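Local coordinates for uncharacterized protein Dfer_1899 (Dyadobacter fermentans, PDB 5HX0) that is of unknown function but adopts the six-bladed beta-propeller of non-viral sialidases, and so may recognise or process a carbohydrate, at residues 138-143 and 220-225; 150-155 and 159-164; 355-360 and 397-402. One frame throughout, in Å; residues are numbered along the deposited sequence.

Contact 1 of 3, residues 138-143 and 220-225; sequences LCASYG and ILWVVA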
loop_
_atom_site.group_PDB
_atom_site.type_symbol
_atom_site.label_atom_id
_atom_site.label_comp_id
_atom_site.label_asym_id
_atom_site.label_seq_id
_atom_site.Cartn_x
_atom_site.Cartn_y
_atom_site.Cartn_z
ATOM N N LEU A 138 -16.721 10.297 -1.226
ATOM C CA LEU A 138 -16.638 9.074 -0.438
ATOM C C LEU A 138 -16.095 7.967 -1.326
ATOM O O LEU A 138 -16.460 7.885 -2.500
ATOM C CB LEU A 138 -18.006 8.657 0.087
ATOM C CG LEU A 138 -18.809 9.675 0.904
ATOM C CD1 LEU A 138 -20.158 9.081 1.286
ATOM C CD2 LEU A 138 -18.032 10.016 2.145
ATOM N N CYS A 139 -15.235 7.113 -0.765
ATOM C CA CYS A 139 -14.707 5.958 -1.495
ATOM C C CYS A 139 -14.907 4.724 -0.617
ATOM O O CYS A 139 -14.126 4.479 0.306
ATOM C CB CYS A 139 -13.233 6.152 -1.871
ATOM S SG CYS A 139 -12.563 4.758 -2.813
ATOM N N ALA A 140 -15.951 3.952 -0.906
ATOM C CA ALA A 140 -16.233 2.738 -0.153
ATOM C C ALA A 140 -15.370 1.591 -0.661
ATOM O O ALA A 140 -15.035 1.507 -1.852
ATOM C CB ALA A 140 -17.712 2.366 -0.267
ATOM N N SER A 141 -14.988 0.713 0.258
ATOM C CA SER A 141 -14.195 -0.455 -0.125
ATOM C C SER A 141 -14.499 -1.578 0.864
ATOM O O SER A 141 -15.368 -1.444 1.737
ATOM C CB SER A 141 -12.702 -0.088 -0.166
ATOM O OG SER A 141 -11.912 -1.194 -0.577
ATOM N N TYR A 142 -13.764 -2.680 0.734
ATOM C CA TYR A 142 -13.785 -3.773 1.698
ATOM C C TYR A 142 -12.518 -4.587 1.485
ATOM O O TYR A 142 -11.818 -4.408 0.488
ATOM C CB TYR A 142 -15.046 -4.638 1.583
ATOM C CG TYR A 142 -15.399 -5.155 0.188
ATOM C CD1 TYR A 142 -14.954 -6.402 -0.231
ATOM C CD2 TYR A 142 -16.226 -4.421 -0.672
ATOM C CE1 TYR A 142 -15.298 -6.913 -1.470
ATOM C CE2 TYR A 142 -16.569 -4.929 -1.937
ATOM C CZ TYR A 142 -16.089 -6.176 -2.318
ATOM O OH TYR A 142 -16.396 -6.720 -3.549
ATOM N N GLY A 143 -12.197 -5.456 2.455
ATOM C CA GLY A 143 -10.860 -6.017 2.529
ATOM C C GLY A 143 -10.797 -7.507 2.818
ATOM O O GLY A 143 -11.765 -8.134 3.286
ATOM N N ILE A 220 -27.692 10.352 2.383
ATOM C CA ILE A 220 -26.985 9.419 1.495
ATOM C C ILE A 220 -27.564 8.024 1.675
ATOM O O ILE A 220 -27.613 7.507 2.798
ATOM C CB ILE A 220 -25.474 9.393 1.763
ATOM C CG1 ILE A 220 -24.897 10.807 1.729
ATOM C CG2 ILE A 220 -24.782 8.503 0.691
ATOM C CD1 ILE A 220 -23.448 10.827 2.060
ATOM N N LEU A 221 -27.948 7.406 0.565
ATOM C CA LEU A 221 -28.510 6.063 0.516
ATOM C C LEU A 221 -27.423 5.077 0.118
ATOM O O LEU A 221 -26.646 5.345 -0.795
ATOM C CB LEU A 221 -29.641 6.004 -0.515
ATOM C CG LEU A 221 -30.695 7.084 -0.346
ATOM C CD1 LEU A 221 -31.641 7.076 -1.531
ATOM C CD2 LEU A 221 -31.441 6.830 0.946
ATOM N N TRP A 222 -27.388 3.924 0.779
ATOM C CA TRP A 222 -26.375 2.913 0.485
ATOM C C TRP A 222 -27.005 1.550 0.704
ATOM O O TRP A 222 -27.400 1.230 1.832
ATOM C CB TRP A 222 -25.152 3.085 1.391
ATOM C CG TRP A 222 -23.973 2.233 1.024
ATOM C CD1 TRP A 222 -23.752 1.578 -0.156
ATOM C CD2 TRP A 222 -22.851 1.942 1.869
ATOM N NE1 TRP A 222 -22.551 0.895 -0.102
ATOM C CE2 TRP A 222 -21.979 1.110 1.131
ATOM C CE3 TRP A 222 -22.499 2.317 3.177
ATOM C CZ2 TRP A 222 -20.775 0.645 1.653
ATOM C CZ3 TRP A 222 -21.310 1.858 3.698
ATOM C CH2 TRP A 222 -20.456 1.025 2.941
ATOM N N VAL A 223 -27.117 0.746 -0.349
ATOM C CA VAL A 223 -27.632 -0.615 -0.193
ATOM C C VAL A 223 -26.452 -1.570 -0.037
ATOM O O VAL A 223 -25.647 -1.738 -0.964
ATOM C CB VAL A 223 -28.532 -1.017 -1.364
ATOM C CG1 VAL A 223 -28.958 -2.496 -1.233
ATOM C CG2 VAL A 223 -29.757 -0.099 -1.410
ATOM N N VAL A 224 -26.364 -2.207 1.129
ATOM C CA VAL A 224 -25.224 -3.050 1.485
ATOM C C VAL A 224 -25.646 -4.513 1.462
ATOM O O VAL A 224 -26.829 -4.857 1.441
ATOM C CB VAL A 224 -24.625 -2.697 2.864
ATOM C CG1 VAL A 224 -24.060 -1.271 2.881
ATOM C CG2 VAL A 224 -25.671 -2.910 3.977
ATOM N N ALA A 225 -24.646 -5.384 1.457
ATOM C CA ALA A 225 -24.851 -6.821 1.449
ATOM C C ALA A 225 -24.557 -7.366 2.833
ATOM O O ALA A 225 -23.736 -6.813 3.567
ATOM C CB ALA A 225 -23.935 -7.501 0.421
#

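Contact 2 of 3, residues 150-155 and 159-164; sequences DGMENL and YFLAGG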
loop_
_atom_site.group_PDB
_atom_site.type_symbol
_atom_site.label_atom_id
_atom_site.label_comp_id
_atom_site.label_asym_id
_atom_site.label_seq_id
_atom_site.Cartn_x
_atom_site.Cartn_y
_atom_site.Cartn_z
ATOM N N ASP A 150 -1.460 -20.419 12.842
ATOM C CA ASP A 150 -1.900 -20.192 14.215
ATOM C C ASP A 150 -3.007 -19.142 14.278
ATOM O O ASP A 150 -3.888 -19.219 15.141
ATOM C CB ASP A 150 -0.719 -19.810 15.118
ATOM C CG ASP A 150 0.191 -18.739 14.512
ATOM O OD1 ASP A 150 0.289 -18.628 13.265
ATOM O OD2 ASP A 150 0.836 -18.019 15.303
ATOM N N GLY A 151 -3.003 -18.176 13.364
ATOM C CA GLY A 151 -4.115 -17.243 13.308
ATOM C C GLY A 151 -5.412 -17.914 12.891
ATOM O O GLY A 151 -6.466 -17.678 13.494
HETATM N N MSE A 152 -5.356 -18.749 11.861
HETATM C CA MSE A 152 -6.545 -19.421 11.368
HETATM C C MSE A 152 -7.189 -20.241 12.486
HETATM O O MSE A 152 -8.408 -20.210 12.658
HETATM C CB MSE A 152 -6.201 -20.315 10.185
HETATM C CG MSE A 152 -5.641 -19.587 8.998
HETATM SE SE MSE A 152 -6.982 -18.432 8.210
HETATM C CE MSE A 152 -8.408 -19.748 7.979
ATOM N N GLU A 153 -6.352 -20.935 13.266
ATOM C CA GLU A 153 -6.866 -21.783 14.343
ATOM C C GLU A 153 -7.618 -20.985 15.399
ATOM O O GLU A 153 -8.501 -21.532 16.066
ATOM C CB GLU A 153 -5.728 -22.550 15.017
ATOM C CG GLU A 153 -5.025 -23.570 14.152
ATOM C CD GLU A 153 -3.856 -24.227 14.882
ATOM O OE1 GLU A 153 -3.992 -24.522 16.092
ATOM O OE2 GLU A 153 -2.795 -24.434 14.253
ATOM N N ASN A 154 -7.295 -19.704 15.574
ATOM C CA ASN A 154 -7.853 -18.924 16.673
ATOM C C ASN A 154 -8.991 -18.001 16.257
ATOM O O ASN A 154 -9.503 -17.256 17.105
ATOM C CB ASN A 154 -6.750 -18.112 17.352
ATOM C CG ASN A 154 -5.802 -18.988 18.150
ATOM O OD1 ASN A 154 -4.593 -18.985 17.920
ATOM N ND2 ASN A 154 -6.352 -19.753 19.087
ATOM N N LEU A 155 -9.425 -18.060 15.000
ATOM C CA LEU A 155 -10.478 -17.174 14.530
ATOM C C LEU A 155 -11.775 -17.426 15.276
ATOM O O LEU A 155 -12.191 -18.574 15.452
ATOM C CB LEU A 155 -10.702 -17.375 13.031
ATOM C CG LEU A 155 -9.599 -16.830 12.127
ATOM C CD1 LEU A 155 -9.743 -17.404 10.735
ATOM C CD2 LEU A 155 -9.674 -15.321 12.081
ATOM N N TYR A 159 -16.630 -16.938 10.265
ATOM C CA TYR A 159 -15.859 -16.025 9.424
ATOM C C TYR A 159 -15.980 -16.496 7.987
ATOM O O TYR A 159 -16.410 -17.622 7.714
ATOM C CB TYR A 159 -14.382 -15.950 9.834
ATOM C CG TYR A 159 -13.676 -17.286 9.810
ATOM C CD1 TYR A 159 -13.108 -17.775 8.642
ATOM C CD2 TYR A 159 -13.576 -18.060 10.964
ATOM C CE1 TYR A 159 -12.456 -19.002 8.620
ATOM C CE2 TYR A 159 -12.932 -19.291 10.946
ATOM C CZ TYR A 159 -12.372 -19.748 9.774
ATOM O OH TYR A 159 -11.741 -20.963 9.759
ATOM N N PHE A 160 -15.592 -15.642 7.051
ATOM C CA PHE A 160 -15.730 -15.983 5.641
ATOM C C PHE A 160 -14.358 -16.128 4.997
ATOM O O PHE A 160 -13.555 -15.183 5.001
ATOM C CB PHE A 160 -16.568 -14.970 4.878
ATOM C CG PHE A 160 -16.866 -15.412 3.470
ATOM C CD1 PHE A 160 -17.766 -16.442 3.230
ATOM C CD2 PHE A 160 -16.209 -14.846 2.398
ATOM C CE1 PHE A 160 -18.025 -16.870 1.936
ATOM C CE2 PHE A 160 -16.457 -15.277 1.103
ATOM C CZ PHE A 160 -17.366 -16.290 0.878
ATOM N N LEU A 161 -14.110 -17.309 4.432
ATOM C CA LEU A 161 -12.824 -17.691 3.866
ATOM C C LEU A 161 -12.984 -17.880 2.365
ATOM O O LEU A 161 -13.886 -18.592 1.915
ATOM C CB LEU A 161 -12.308 -18.979 4.522
ATOM C CG LEU A 161 -11.028 -19.668 4.049
ATOM C CD1 LEU A 161 -9.827 -18.842 4.436
ATOM C CD2 LEU A 161 -10.915 -21.088 4.649
ATOM N N ALA A 162 -12.131 -17.226 1.589
ATOM C CA ALA A 162 -12.173 -17.414 0.147
ATOM C C ALA A 162 -10.763 -17.227 -0.385
ATOM O O ALA A 162 -10.077 -16.282 0.019
ATOM C CB ALA A 162 -13.147 -16.431 -0.526
ATOM N N GLY A 163 -10.331 -18.136 -1.258
ATOM C CA GLY A 163 -8.997 -18.043 -1.834
ATOM C C GLY A 163 -7.898 -18.029 -0.796
ATOM O O GLY A 163 -6.816 -17.475 -1.041
ATOM N N GLY A 164 -8.147 -18.627 0.362
ATOM C CA GLY A 164 -7.180 -18.631 1.437
ATOM C C GLY A 164 -7.139 -17.359 2.253
ATOM O O GLY A 164 -6.312 -17.257 3.158
HETATM O O HOH W 1 -10.618 -21.666 12.438
#

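Contact 3 of 3, residues 355-360 and 397-402; sequences IVLRTD and SILEIR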
loop_
_atom_site.group_PDB
_atom_site.type_symbol
_atom_site.label_atom_id
_atom_site.label_comp_id
_atom_site.label_asym_id
_atom_site.label_seq_id
_atom_site.Cartn_x
_atom_site.Cartn_y
_atom_site.Cartn_z
ATOM N N ILE A 355 -28.864 -2.059 -25.145
ATOM C CA ILE A 355 -27.744 -1.480 -25.874
ATOM C C ILE A 355 -26.566 -2.424 -25.676
ATOM O O ILE A 355 -26.194 -2.718 -24.534
ATOM C CB ILE A 355 -27.418 -0.076 -25.329
ATOM C CG1 ILE A 355 -28.654 0.829 -25.390
ATOM C CG2 ILE A 355 -26.222 0.535 -26.038
ATOM C CD1 ILE A 355 -28.530 2.099 -24.565
ATOM N N VAL A 356 -25.973 -2.929 -26.755
ATOM C CA VAL A 356 -24.853 -3.860 -26.598
ATOM C C VAL A 356 -23.563 -3.092 -26.850
ATOM O O VAL A 356 -23.295 -2.667 -27.980
ATOM C CB VAL A 356 -24.986 -5.086 -27.518
ATOM C CG1 VAL A 356 -23.836 -6.055 -27.257
ATOM C CG2 VAL A 356 -26.330 -5.804 -27.266
ATOM N N LEU A 357 -22.745 -2.909 -25.806
ATOM C CA LEU A 357 -21.541 -2.089 -25.962
ATOM C C LEU A 357 -20.302 -2.902 -26.349
ATOM O O LEU A 357 -19.453 -2.413 -27.104
ATOM C CB LEU A 357 -21.253 -1.303 -24.674
ATOM C CG LEU A 357 -22.348 -0.333 -24.219
ATOM C CD1 LEU A 357 -21.973 0.306 -22.893
ATOM C CD2 LEU A 357 -22.601 0.741 -25.283
ATOM N N ARG A 358 -20.159 -4.121 -25.840
ATOM C CA ARG A 358 -18.986 -4.948 -26.119
ATOM C C ARG A 358 -19.429 -6.393 -26.231
ATOM O O ARG A 358 -20.260 -6.850 -25.442
ATOM C CB ARG A 358 -17.894 -4.859 -25.017
ATOM C CG ARG A 358 -17.299 -3.482 -24.767
ATOM C CD ARG A 358 -16.407 -3.033 -25.920
ATOM N NE ARG A 358 -15.156 -3.771 -26.061
ATOM C CZ ARG A 358 -13.967 -3.303 -25.678
ATOM N NH1 ARG A 358 -13.865 -2.110 -25.104
ATOM N NH2 ARG A 358 -12.881 -4.020 -25.881
ATOM N N THR A 359 -18.869 -7.106 -27.209
ATOM C CA THR A 359 -19.096 -8.538 -27.375
ATOM C C THR A 359 -17.794 -9.319 -27.476
ATOM O O THR A 359 -17.837 -10.536 -27.706
ATOM C CB THR A 359 -19.933 -8.822 -28.641
ATOM O OG1 THR A 359 -19.257 -8.279 -29.778
ATOM C CG2 THR A 359 -21.314 -8.177 -28.548
ATOM N N ASP A 360 -16.641 -8.659 -27.318
ATOM C CA ASP A 360 -15.340 -9.239 -27.637
ATOM C C ASP A 360 -14.566 -9.711 -26.408
ATOM O O ASP A 360 -13.334 -9.846 -26.472
ATOM C CB ASP A 360 -14.497 -8.227 -28.423
ATOM C CG ASP A 360 -14.328 -6.884 -27.691
ATOM O OD1 ASP A 360 -15.285 -6.421 -27.027
ATOM O OD2 ASP A 360 -13.233 -6.284 -27.791
ATOM N N SER A 397 -16.562 2.766 -23.057
ATOM C CA SER A 397 -17.272 3.061 -24.289
ATOM C C SER A 397 -17.847 4.459 -24.135
ATOM O O SER A 397 -18.521 4.743 -23.141
ATOM C CB SER A 397 -18.393 2.050 -24.536
ATOM O OG SER A 397 -17.889 0.745 -24.733
ATOM N N ILE A 398 -17.592 5.327 -25.106
ATOM C CA ILE A 398 -18.171 6.665 -25.099
ATOM C C ILE A 398 -19.454 6.649 -25.928
ATOM O O ILE A 398 -19.438 6.280 -27.108
ATOM C CB ILE A 398 -17.173 7.699 -25.628
ATOM C CG1 ILE A 398 -15.942 7.738 -24.699
ATOM C CG2 ILE A 398 -17.819 9.072 -25.677
ATOM C CD1 ILE A 398 -14.847 8.690 -25.156
ATOM N N LEU A 399 -20.561 7.052 -25.306
ATOM C CA LEU A 399 -21.879 7.068 -25.931
ATOM C C LEU A 399 -22.336 8.498 -26.186
ATOM O O LEU A 399 -22.097 9.393 -25.366
ATOM C CB LEU A 399 -22.919 6.385 -25.040
ATOM C CG LEU A 399 -22.615 4.957 -24.629
ATOM C CD1 LEU A 399 -23.835 4.358 -23.933
ATOM C CD2 LEU A 399 -22.223 4.184 -25.867
ATOM N N GLU A 400 -23.009 8.706 -27.316
ATOM C CA GLU A 400 -23.735 9.943 -27.578
ATOM C C GLU A 400 -25.213 9.674 -27.300
ATOM O O GLU A 400 -25.810 8.781 -27.913
ATOM C CB GLU A 400 -23.522 10.414 -29.019
ATOM C CG GLU A 400 -24.091 11.800 -29.303
ATOM C CD GLU A 400 -24.191 12.101 -30.791
ATOM O OE1 GLU A 400 -24.969 11.407 -31.495
ATOM O OE2 GLU A 400 -23.481 13.022 -31.252
ATOM N N ILE A 401 -25.781 10.396 -26.343
ATOM C CA ILE A 401 -27.191 10.237 -25.975
ATOM C C ILE A 401 -27.826 11.603 -26.139
ATOM O O ILE A 401 -27.651 12.479 -25.284
ATOM C CB ILE A 401 -27.387 9.728 -24.539
ATOM C CG1 ILE A 401 -26.486 8.527 -24.239
ATOM C CG2 ILE A 401 -28.887 9.406 -24.288
ATOM C CD1 ILE A 401 -26.729 7.355 -25.132
ATOM N N ARG A 402 -28.569 11.800 -27.216
ATOM C CA ARG A 402 -29.260 13.072 -27.368
ATOM C C ARG A 402 -30.742 12.945 -26.990
ATOM O O ARG A 402 -31.260 11.834 -26.792
ATOM C CB ARG A 402 -29.100 13.606 -28.792
ATOM C CG ARG A 402 -29.815 12.818 -29.862
ATOM C CD ARG A 402 -29.543 13.456 -31.210
ATOM N NE ARG A 402 -28.109 13.523 -31.472
ATOM C CZ ARG A 402 -27.533 14.349 -32.342
ATOM N NH1 ARG A 402 -26.216 14.319 -32.504
ATOM N NH2 ARG A 402 -28.258 15.209 -33.047
ATOM O OXT ARG A 402 -31.445 13.958 -26.854
#

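Contact 1 of 3, residues 138-143 and 220-225
Leu138 CA lies 10.5 Å from Ile220 CA and Ala140 CA 10.2 Å from Trp222 CA, the two backbones running the same way at a spacing that only side chains can bridge. This is blade-on-blade packing in a six-bladed beta-propeller: strands 137-145 and 220-229 belong to neighbouring blades whose faces meet in the interior. Leu138 and Ile220 reach toward each other tip to tip, with Leu138 CD1 3.8 Å from Ile220 CD1. Both chains are extended at their second torsion, which spends their full length on crossing the gap, and branched aliphatic groups suit such a buried, apolar interface because they ask for no polar partner. Two residues further on the share is unequal. Ala140 offers just a methyl, while Trp222 supplies the bulk; with CG anti to the backbone N (chi1 -171°), the indole extends from its strand toward the other blade. There Trp222 CZ2 stops 4.0 Å from Ala140 CB, the methyl lying oblique to the ring. Trp222 also meets Trp249, the tryptophan of an Asp-box sequence, and touches Val172 on the strand beside 137-145. Alternation turns Ser141 to the other side, where its OG is bonded to Gln125 O. One indole face is closed from within its own strand: Val224 CG1 sits over the centre of the ring, 3.5 Å above its plane.

Contact 2 of 3, residues 150-155 and 159-164
Leu155 lies across the ring of Tyr159, the two side chains crossing at about a right angle. A CH-pi contact results: Leu155 CD1 stands 3.6 Å from the centroid of the Tyr159 ring and 9° off its normal, while Leu155 CB touches Tyr159 CE2 at 3.6 Å. Tyr159 reaches this place with CG lodged between its backbone N and carbonyl carbon (chi1 58°), the crowded position. Met152, deposited as selenomethionine, comes at the phenol end of the same tyrosine, also nearly perpendicular to it. Its chain is bent at the second and third torsions, and this fold brings the terminal methyl CE to 3.9 Å from Leu161 CD1 and 4.0 Å from Tyr159 OH; the unbranched, flexible selenoether chain can curl in this way. A short helix, 149-154, and a two-residue strand, 161-162, fill the connection between the second and third strands of a propeller blade; 161-162 pairs antiparallel with the third strand, 165-175, and Gly163 and Gly164, both with positive phi, make the turn. Val166 beyond it touches Met152, Leu155 and Tyr159. On the helix, Asp150 OD2 bonds to Lys87 N of the second subunit. A water donates to Met152 O at 2.7 Å and is also bonded to Tyr159 OH at 3.0 Å. Tyrosine thus serves two ends: its ring gives leucine an apolar face, and its hydroxyl is linked through water to the helix backbone.

Contact 3 of 3, residues 355-360 and 397-402
Ser397 OG, beside Leu357 and Arg358, is hydrogen-bonded to both Asp47 OD1 and Tyr383 OH, so a small hydroxyl is well satisfied in a buried place. Two blades of the six-bladed beta-propeller meet here: strand 354-358, outermost in its blade, packs on strand 393-401 of the blade that closes the ring. The segments 355-358 and 397-401 run roughly antiparallel, 148° between their directions, with axes 8.9 Å apart at closest approach. The same Tyr383 OH accepts from Arg358 NH1, linking the arginine to the serine network. Arg358 grips Asp360 side-on: NE bonds to OD1 at 2.8 Å, almost straight at 174°, and NH2 to OD2 at 3.0 Å, each oxygen using its syn lone pair. This pairing holds the guanidinium and carboxylate nearly coplanar, while Phe385 adds a cation-pi contact. Leu357 and Arg358 form a classic beta bulge facing Ile337; the leucine side chain serves the apolar part of the interface, and the long arginine chain brings its charge to the polar part. Leu357 CB lies 3.9 Å from Ser397 OG. Further along, Leu357 and Leu399 cross obliquely, and their methyls pack tightly, with Leu357 CD2 3.5 Å from Leu399 CD2.

Overall arrangement
From the N terminus the chain first lays strand 42-51 on the outer edge of the closing blade, then builds the other blades in turn. Contact 1 closes a loop of 76 residues by joining the second strands of two successive blades, its centre about 8 Å from that of the chain. Contact 2 is nested within this loop: leaving strand 137-145, the chain forms helix 149-154 and then, at the surface, the short strand 161-162, which turns straight into strand 165-175 of the same blade. Contact 3 follows in series, tying the outermost strand of the penultimate blade to the C-terminal strand. Contacts 2 and 3 lie on opposite sides of the chain's centre, their own centres about 42 Å apart.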